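Uncharacterized protein XCC1541 (Xanthomonas campestris pv. campestris, PDB 2QJW) is an uncharacterised putative hydrolase of the alpha/beta superfamily, with a presumed catalytic triad and a substrate that is not known. Local coordinates at residues Ala89-Ser92 / Leu93-Thr97; Glu131-Ala135 / Ala136-Ala140; Ala140-Ala144 / Arg145-Leu149. All coordinates share one frame; numbering follows the deposited sequence. Where two conformers were deposited one is given.

Interaction 1 (Ala89-Ser92 / Leu93-Thr97)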
loop_
_atom_site.group_PDB
_atom_site.type_symbol
_atom_site.label_atom_id
_atom_site.label_comp_id
_atom_site.label_asym_id
_atom_site.label_seq_id
_atom_site.Cartn_x
_atom_site.Cartn_y
_atom_site.Cartn_z
ATOM N N ALA A 89 7.851 -14.398 -9.858
ATOM C CA ALA A 89 6.507 -14.644 -10.309
ATOM C C ALA A 89 6.403 -15.852 -11.243
ATOM O O ALA A 89 5.580 -16.705 -11.029
ATOM C CB ALA A 89 5.935 -13.351 -10.959
ATOM N N GLN A 90 7.276 -15.949 -12.203
ATOM C CA GLN A 90 7.234 -17.068 -13.150
ATOM C C GLN A 90 7.488 -18.409 -12.411
ATOM O O GLN A 90 6.774 -19.387 -12.672
ATOM C CB GLN A 90 8.220 -16.897 -14.313
ATOM C CG GLN A 90 7.986 -15.685 -15.168
ATOM C CD GLN A 90 6.666 -15.724 -15.924
ATOM O OE1 GLN A 90 6.030 -16.759 -16.078
ATOM N NE2 GLN A 90 6.262 -14.590 -16.406
ATOM N N VAL A 91 8.426 -18.391 -11.461
ATOM C CA VAL A 91 8.759 -19.604 -10.722
ATOM C C VAL A 91 7.612 -20.041 -9.848
ATOM O O VAL A 91 7.421 -21.242 -9.654
ATOM C CB VAL A 91 10.106 -19.449 -9.949
ATOM C CG1 VAL A 91 10.320 -20.586 -8.894
ATOM C CG2 VAL A 91 11.233 -19.381 -10.986
ATOM N N SER A 92 6.771 -19.114 -9.341
ATOM C CA SER A 92 5.643 -19.523 -8.523
ATOM C C SER A 92 4.649 -20.430 -9.272
ATOM O O SER A 92 3.893 -21.130 -8.631
ATOM C CB SER A 92 4.864 -18.323 -7.965
ATOM O OG SER A 92 4.149 -17.614 -8.965
ATOM N N LEU A 93 4.669 -20.346 -10.601
ATOM C CA LEU A 93 3.858 -21.126 -11.534
ATOM C C LEU A 93 4.337 -22.572 -11.620
ATOM O O LEU A 93 3.558 -23.428 -12.075
ATOM C CB LEU A 93 3.907 -20.533 -12.937
ATOM C CG LEU A 93 3.537 -19.047 -13.259
ATOM C CD1 LEU A 93 4.009 -18.614 -14.662
ATOM C CD2 LEU A 93 2.094 -18.877 -13.124
ATOM N N GLN A 94 5.560 -22.827 -11.143
ATOM C CA GLN A 94 6.218 -24.138 -11.252
ATOM C C GLN A 94 6.525 -24.881 -9.971
ATOM O O GLN A 94 6.896 -26.056 -10.041
ATOM C CB GLN A 94 7.538 -23.889 -12.021
ATOM C CG GLN A 94 7.266 -23.460 -13.441
ATOM C CD GLN A 94 8.478 -23.655 -14.365
ATOM O OE1 GLN A 94 8.943 -22.718 -14.987
ATOM N NE2 GLN A 94 9.003 -24.876 -14.411
ATOM N N VAL A 95 6.415 -24.209 -8.824
ATOM C CA VAL A 95 6.666 -24.768 -7.528
ATOM C C VAL A 95 5.536 -24.329 -6.572
ATOM O O VAL A 95 4.942 -23.281 -6.773
ATOM C CB VAL A 95 8.086 -24.337 -6.980
ATOM C CG1 VAL A 95 8.068 -22.945 -6.330
ATOM C CG2 VAL A 95 8.617 -25.352 -6.005
ATOM N N PRO A 96 5.191 -25.122 -5.562
ATOM C CA PRO A 96 4.138 -24.600 -4.652
ATOM C C PRO A 96 4.744 -23.467 -3.821
ATOM O O PRO A 96 5.708 -23.670 -3.082
ATOM C CB PRO A 96 3.724 -25.809 -3.838
ATOM C CG PRO A 96 4.829 -26.766 -3.930
ATOM C CD PRO A 96 5.586 -26.504 -5.180
ATOM N N THR A 97 4.150 -22.293 -3.973
ATOM C CA THR A 97 4.643 -21.060 -3.387
ATOM C C THR A 97 3.611 -20.547 -2.423
ATOM O O THR A 97 2.441 -20.514 -2.739
ATOM C CB THR A 97 4.911 -20.074 -4.538
ATOM O OG1 THR A 97 5.841 -20.661 -5.449
ATOM C CG2 THR A 97 5.460 -18.731 -4.012
HETATM O O HOH W 1 6.973 -20.410 -15.287
HETATM O O HOH W 2 2.265 -21.924 -6.015
#
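The carboxamide of Q90 touches L93 through its oxygen end: OE1 lies 3.1 Å from methyl CD1 of L93, the two side chains running side by side, while NE2 donates to the carbonyl of A114. Among the peptide planes, the carbonyls of Q90 and V91 are approached from above: L93 N reaches Q90 O at 3.1 Å, and Q94 N sits 56° out of the plane of V91 C=O at 2.9 Å. V95 N adds a weak bond to V91 O. By contrast, S92 OG lies in the carbonyl plane of A89, on a lone pair of O, at 2.7 Å. Its chi1 of 70° folds the hydroxyl back onto its own helix, where A118 N also bonds it. A water donates to both Q90 O and Q94 OE1, and a second joins S92 O to T97 N. Where the chain folds back, T97 OG1 comes within 3.3 Å of S92 CA and donates to V95 O, and V91 CG1 meets V95 CG1 at 4.1 Å on the flank facing helix 56-71. The whole is the exit from helix 83-92 toward strand 99-103, within a right-handed beta-alpha-beta crossover whose helix, in the alpha/beta-hydrolase fold, follows the presumed nucleophile elbow.

Interaction 2 (Glu131-Ala135 / Ala136-Ala140)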
loop_
_atom_site.group_PDB
_atom_site.type_symbol
_atom_site.label_atom_id
_atom_site.label_comp_id
_atom_site.label_asym_id
_atom_site.label_seq_id
_atom_site.Cartn_x
_atom_site.Cartn_y
_atom_site.Cartn_z
ATOM N N GLU A 131 10.173 5.028 -14.679
ATOM C CA GLU A 131 10.433 5.378 -16.087
ATOM C C GLU A 131 10.449 4.170 -17.018
ATOM O O GLU A 131 10.261 4.333 -18.255
ATOM C CB GLU A 131 11.763 6.161 -16.206
ATOM C CG GLU A 131 13.019 5.322 -15.883
ATOM C CD GLU A 131 14.352 6.035 -15.920
ATOM O OE1 GLU A 131 14.396 7.230 -15.683
ATOM O OE2 GLU A 131 15.372 5.345 -16.160
ATOM N N LEU A 132 10.689 2.974 -16.470
ATOM C CA LEU A 132 10.831 1.734 -17.257
ATOM C C LEU A 132 9.584 0.849 -17.355
ATOM O O LEU A 132 9.345 0.182 -18.372
ATOM C CB LEU A 132 11.961 0.887 -16.660
ATOM C CG LEU A 132 13.352 1.498 -16.697
ATOM C CD1 LEU A 132 14.379 0.566 -15.970
ATOM C CD2 LEU A 132 13.856 1.812 -18.125
ATOM N N ILE A 133 8.808 0.832 -16.275
ATOM C CA ILE A 133 7.627 0.029 -16.175
ATOM C C ILE A 133 6.531 1.003 -15.804
ATOM O O ILE A 133 6.362 1.315 -14.650
ATOM C CB ILE A 133 7.780 -1.052 -15.057
ATOM C CG1 ILE A 133 9.074 -1.840 -15.243
ATOM C CG2 ILE A 133 6.507 -1.937 -15.041
ATOM C CD1 ILE A 133 9.564 -2.570 -13.959
ATOM N N PRO A 134 5.759 1.454 -16.793
ATOM C CA PRO A 134 4.679 2.418 -16.472
ATOM C C PRO A 134 3.786 1.922 -15.353
ATOM O O PRO A 134 3.313 0.763 -15.384
ATOM C CB PRO A 134 3.924 2.524 -17.808
ATOM C CG PRO A 134 4.960 2.258 -18.860
ATOM C CD PRO A 134 5.804 1.158 -18.242
ATOM N N ALA A 135 3.479 2.802 -14.416
ATOM C CA ALA A 135 2.626 2.412 -13.285
ATOM C C ALA A 135 1.314 1.802 -13.771
ATOM O O ALA A 135 0.779 0.857 -13.175
ATOM C CB ALA A 135 2.329 3.611 -12.394
ATOM N N ALA A 136 0.704 2.317 -14.840
ATOM C CA ALA A 136 -0.548 1.816 -15.352
ATOM C C ALA A 136 -0.478 0.340 -15.710
ATOM O O ALA A 136 -1.450 -0.395 -15.520
ATOM C CB ALA A 136 -1.026 2.637 -16.582
ATOM N N ASP A 137 0.683 -0.110 -16.151
ATOM C CA ASP A 137 0.865 -1.495 -16.574
ATOM C C ASP A 137 0.777 -2.407 -15.351
ATOM O O ASP A 137 0.154 -3.475 -15.416
ATOM C CB ASP A 137 2.191 -1.693 -17.318
ATOM C CG ASP A 137 2.207 -1.045 -18.717
ATOM O OD1 ASP A 137 1.160 -0.543 -19.167
ATOM O OD2 ASP A 137 3.281 -1.127 -19.304
ATOM N N VAL A 138 1.422 -1.995 -14.248
ATOM C CA VAL A 138 1.377 -2.784 -12.987
ATOM C C VAL A 138 0.033 -2.671 -12.309
ATOM O O VAL A 138 -0.533 -3.667 -11.825
ATOM C CB VAL A 138 2.506 -2.322 -12.076
ATOM C CG1 VAL A 138 2.423 -2.995 -10.669
ATOM C CG2 VAL A 138 3.857 -2.634 -12.708
ATOM N N ILE A 139 -0.596 -1.500 -12.349
ATOM C CA ILE A 139 -1.930 -1.322 -11.856
ATOM C C ILE A 139 -2.867 -2.293 -12.596
ATOM O O ILE A 139 -3.662 -3.021 -11.975
ATOM C CB ILE A 139 -2.427 0.144 -12.034
ATOM C CG1 ILE A 139 -1.638 1.016 -11.025
ATOM C CG2 ILE A 139 -3.966 0.205 -11.895
ATOM C CD1 ILE A 139 -1.594 2.530 -11.412
ATOM N N ALA A 140 -2.776 -2.396 -13.939
ATOM C CA ALA A 140 -3.680 -3.305 -14.680
ATOM C C ALA A 140 -3.428 -4.783 -14.316
ATOM O O ALA A 140 -4.350 -5.571 -14.186
ATOM C CB ALA A 140 -3.600 -3.079 -16.194
#
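P134 and D137 open helix 135-145, with P134 at the N-cap: D137 N bonds P134 O at 2.9 Å from above the carbonyl plane, and I139 N meets A135 O, an i to i+4 bond, at 2.9 Å almost straight, with 170° at the hydrogen. This first helical turn belongs to the beta-alpha-beta unit of strand 122-127, helix 135-145 and strand 148-152 in the alpha/beta-hydrolase fold. The carboxylate of D137 bends back over the proline, chi1 -71° placing CG beside its own backbone N, and OD2 comes to 3.6 Å from P134 CD. In the first turn the negative charge is probably eased by the positive end of the helix dipole. I133 leads the chain into the cap: its backbone N and that of L132 both bond OD1 of D130, the presumed acid of the triad, tying that acid to the approach to the helix. Separately, I133 O accepts from H126 NE2. Farther along, I139 folds its outer chain over the A135 carbonyl, CG1 lying 3.2 Å from A135 O, while its side chain also packs on I139 of the second subunit. On the buried flank, methyl CG2 of I133 presses against methyl CG2 of V138 at 3.6 Å.

Interaction 3 (Ala140-Ala144 / Arg145-Leu149); sequences AWAQA and RSARL
W141 and R145, one helical turn apart, stack face on face at the C-terminal end of helix 135-145, where a Schellman motif turns the chain into strand 148-152 and completes the beta-alpha-beta unit begun by strand 122-127. The guanidinium lies flat on the indole, planes 7° apart and centres 3.5 Å apart, with CZ over the five-membered ring in a cation-pi contact. The arginine chain runs extended from CG to NE across the same face, so that CD lies 3.6 Å from the centroid of the six-membered ring, a CH-pi contact. W141 has CG anti to its N (chi1 -170°), which lays the indole along the helix flank against the arginine. Rotation of the guanidinium is fixed at both ends: NH1 donates in its own plane to W141 O at 3.0 Å, and NH2 makes a salt bridge with D116. The indole NE1 in turn bonds L115 O. Past this pair the Schellman turn closes with S146 at phi 45°, its N bonding Q143 O weakly. A147 N and R145 N grip A142 O from opposite faces of its plane. S146 OG bonds H129 of the second subunit, and L149 pairs antiparallel with a strand of that chain. On the side facing the sheet, A142 CB packs between A147 CB at 4.1 Å and L149 CD2 at 4.0 Å.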
loop_
_atom_site.group_PDB
_atom_site.type_symbol
_atom_site.label_atom_id
_atom_site.label_comp_id
_atom_site.label_asym_id
_atom_site.label_seq_id
_atom_site.Cartn_x
_atom_site.Cartn_y
_atom_site.Cartn_z
ATOM N N ALA A 140 -2.776 -2.396 -13.939
ATOM C CA ALA A 140 -3.680 -3.305 -14.680
ATOM C C ALA A 140 -3.428 -4.783 -14.316
ATOM O O ALA A 140 -4.350 -5.571 -14.186
ATOM C CB ALA A 140 -3.600 -3.079 -16.194
ATOM N N TRP A 141 -2.167 -5.165 -14.186
ATOM C CA TRP A 141 -1.811 -6.534 -13.871
ATOM C C TRP A 141 -2.312 -6.881 -12.496
ATOM O O TRP A 141 -2.932 -7.952 -12.277
ATOM C CB TRP A 141 -0.280 -6.664 -13.917
ATOM C CG TRP A 141 0.270 -8.053 -13.850
ATOM C CD1 TRP A 141 0.447 -8.905 -14.882
ATOM C CD2 TRP A 141 0.543 -8.808 -12.662
ATOM N NE1 TRP A 141 0.872 -10.126 -14.424
ATOM C CE2 TRP A 141 0.964 -10.072 -13.057
ATOM C CE3 TRP A 141 0.532 -8.515 -11.287
ATOM C CZ2 TRP A 141 1.329 -11.069 -12.125
ATOM C CZ3 TRP A 141 0.902 -9.490 -10.380
ATOM C CH2 TRP A 141 1.310 -10.731 -10.792
ATOM N N ALA A 142 -2.096 -5.979 -11.525
ATOM C CA ALA A 142 -2.572 -6.211 -10.189
ATOM C C ALA A 142 -4.096 -6.226 -10.082
ATOM O O ALA A 142 -4.698 -7.039 -9.360
ATOM C CB ALA A 142 -1.991 -5.142 -9.237
ATOM N N GLN A 143 -4.752 -5.301 -10.779
ATOM C CA GLN A 143 -6.232 -5.197 -10.754
ATOM C C GLN A 143 -6.890 -6.513 -11.232
ATOM O O GLN A 143 -7.897 -6.973 -10.669
ATOM C CB GLN A 143 -6.709 -4.006 -11.568
ATOM C CG GLN A 143 -8.216 -3.755 -11.472
ATOM C CD GLN A 143 -8.595 -2.319 -11.767
ATOM O OE1 GLN A 143 -7.887 -1.599 -12.451
ATOM N NE2 GLN A 143 -9.727 -1.895 -11.224
ATOM N N ALA A 144 -6.290 -7.127 -12.245
ATOM C CA ALA A 144 -6.852 -8.373 -12.829
ATOM C C ALA A 144 -6.865 -9.499 -11.821
ATOM O O ALA A 144 -7.681 -10.413 -11.887
ATOM C CB ALA A 144 -6.046 -8.772 -14.087
ATOM N N ARG A 145 -5.928 -9.452 -10.880
ATOM C CA ARG A 145 -5.706 -10.491 -9.894
ATOM C C ARG A 145 -6.075 -10.045 -8.458
ATOM O O ARG A 145 -5.974 -10.801 -7.482
ATOM C CB ARG A 145 -4.190 -10.828 -9.895
ATOM C CG ARG A 145 -3.741 -11.481 -11.205
ATOM C CD ARG A 145 -2.229 -11.510 -11.338
ATOM N NE ARG A 145 -1.839 -12.141 -12.597
ATOM C CZ ARG A 145 -1.964 -11.596 -13.804
ATOM N NH1 ARG A 145 -2.403 -10.344 -13.974
ATOM N NH2 ARG A 145 -1.632 -12.337 -14.869
ATOM N N SER A 146 -6.633 -8.823 -8.339
ATOM C CA SER A 146 -6.887 -8.176 -7.061
ATOM C C SER A 146 -5.665 -8.319 -6.134
ATOM O O SER A 146 -5.821 -8.460 -4.953
ATOM C CB SER A 146 -8.152 -8.719 -6.400
ATOM O OG SER A 146 -9.280 -8.551 -7.275
ATOM N N ALA A 147 -4.422 -8.160 -6.649
ATOM C CA ALA A 147 -3.225 -8.259 -5.829
ATOM C C ALA A 147 -3.093 -7.011 -5.015
ATOM O O ALA A 147 -3.529 -5.933 -5.438
ATOM C CB ALA A 147 -1.974 -8.365 -6.688
ATOM N N ARG A 148 -2.608 -7.117 -3.781
ATOM C CA ARG A 148 -2.359 -5.939 -2.959
ATOM C C ARG A 148 -1.298 -5.127 -3.701
ATOM O O ARG A 148 -0.287 -5.660 -4.126
ATOM C CB ARG A 148 -1.954 -6.237 -1.523
ATOM C CG ARG A 148 -1.871 -5.010 -0.620
ATOM C CD ARG A 148 -1.670 -5.358 0.814
ATOM N NE ARG A 148 -2.816 -6.121 1.280
ATOM C CZ ARG A 148 -3.020 -6.512 2.532
ATOM N NH1 ARG A 148 -2.172 -6.208 3.499
ATOM N NH2 ARG A 148 -4.064 -7.290 2.795
ATOM N N LEU A 149 -1.550 -3.823 -3.776
ATOM C CA LEU A 149 -0.665 -2.898 -4.509
ATOM C C LEU A 149 -0.454 -1.646 -3.718
ATOM O O LEU A 149 -1.395 -0.969 -3.370
ATOM C CB LEU A 149 -1.235 -2.543 -5.864
ATOM C CG LEU A 149 -0.432 -1.564 -6.740
ATOM C CD1 LEU A 149 0.972 -2.007 -7.007
ATOM C CD2 LEU A 149 -1.191 -1.399 -8.084
HETATM O O HOH W 3 -9.585 -6.156 -8.792
#

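Interactions 2 and 3 share A140 and form the two ends of helix 135-145, their centres about 12 Å apart. They meet where L149 returns along the helix: I139 CG1 is 3.8 Å from L149 CD2. Interaction 1, at the exit from a different helix, lies about 22 Å centre to centre from interaction 2 and about 17 Å from interaction 3, whose nearest atoms come within about 5 Å. The loop carrying A114, L115, D116 and A118 bridges that gap, serving Q90 and S92 on one side and W141 and R145 on the other. Of the three, interaction 2 borders the presumed active site, since I133 touches H156 of the putative triad S82, H156 and D130.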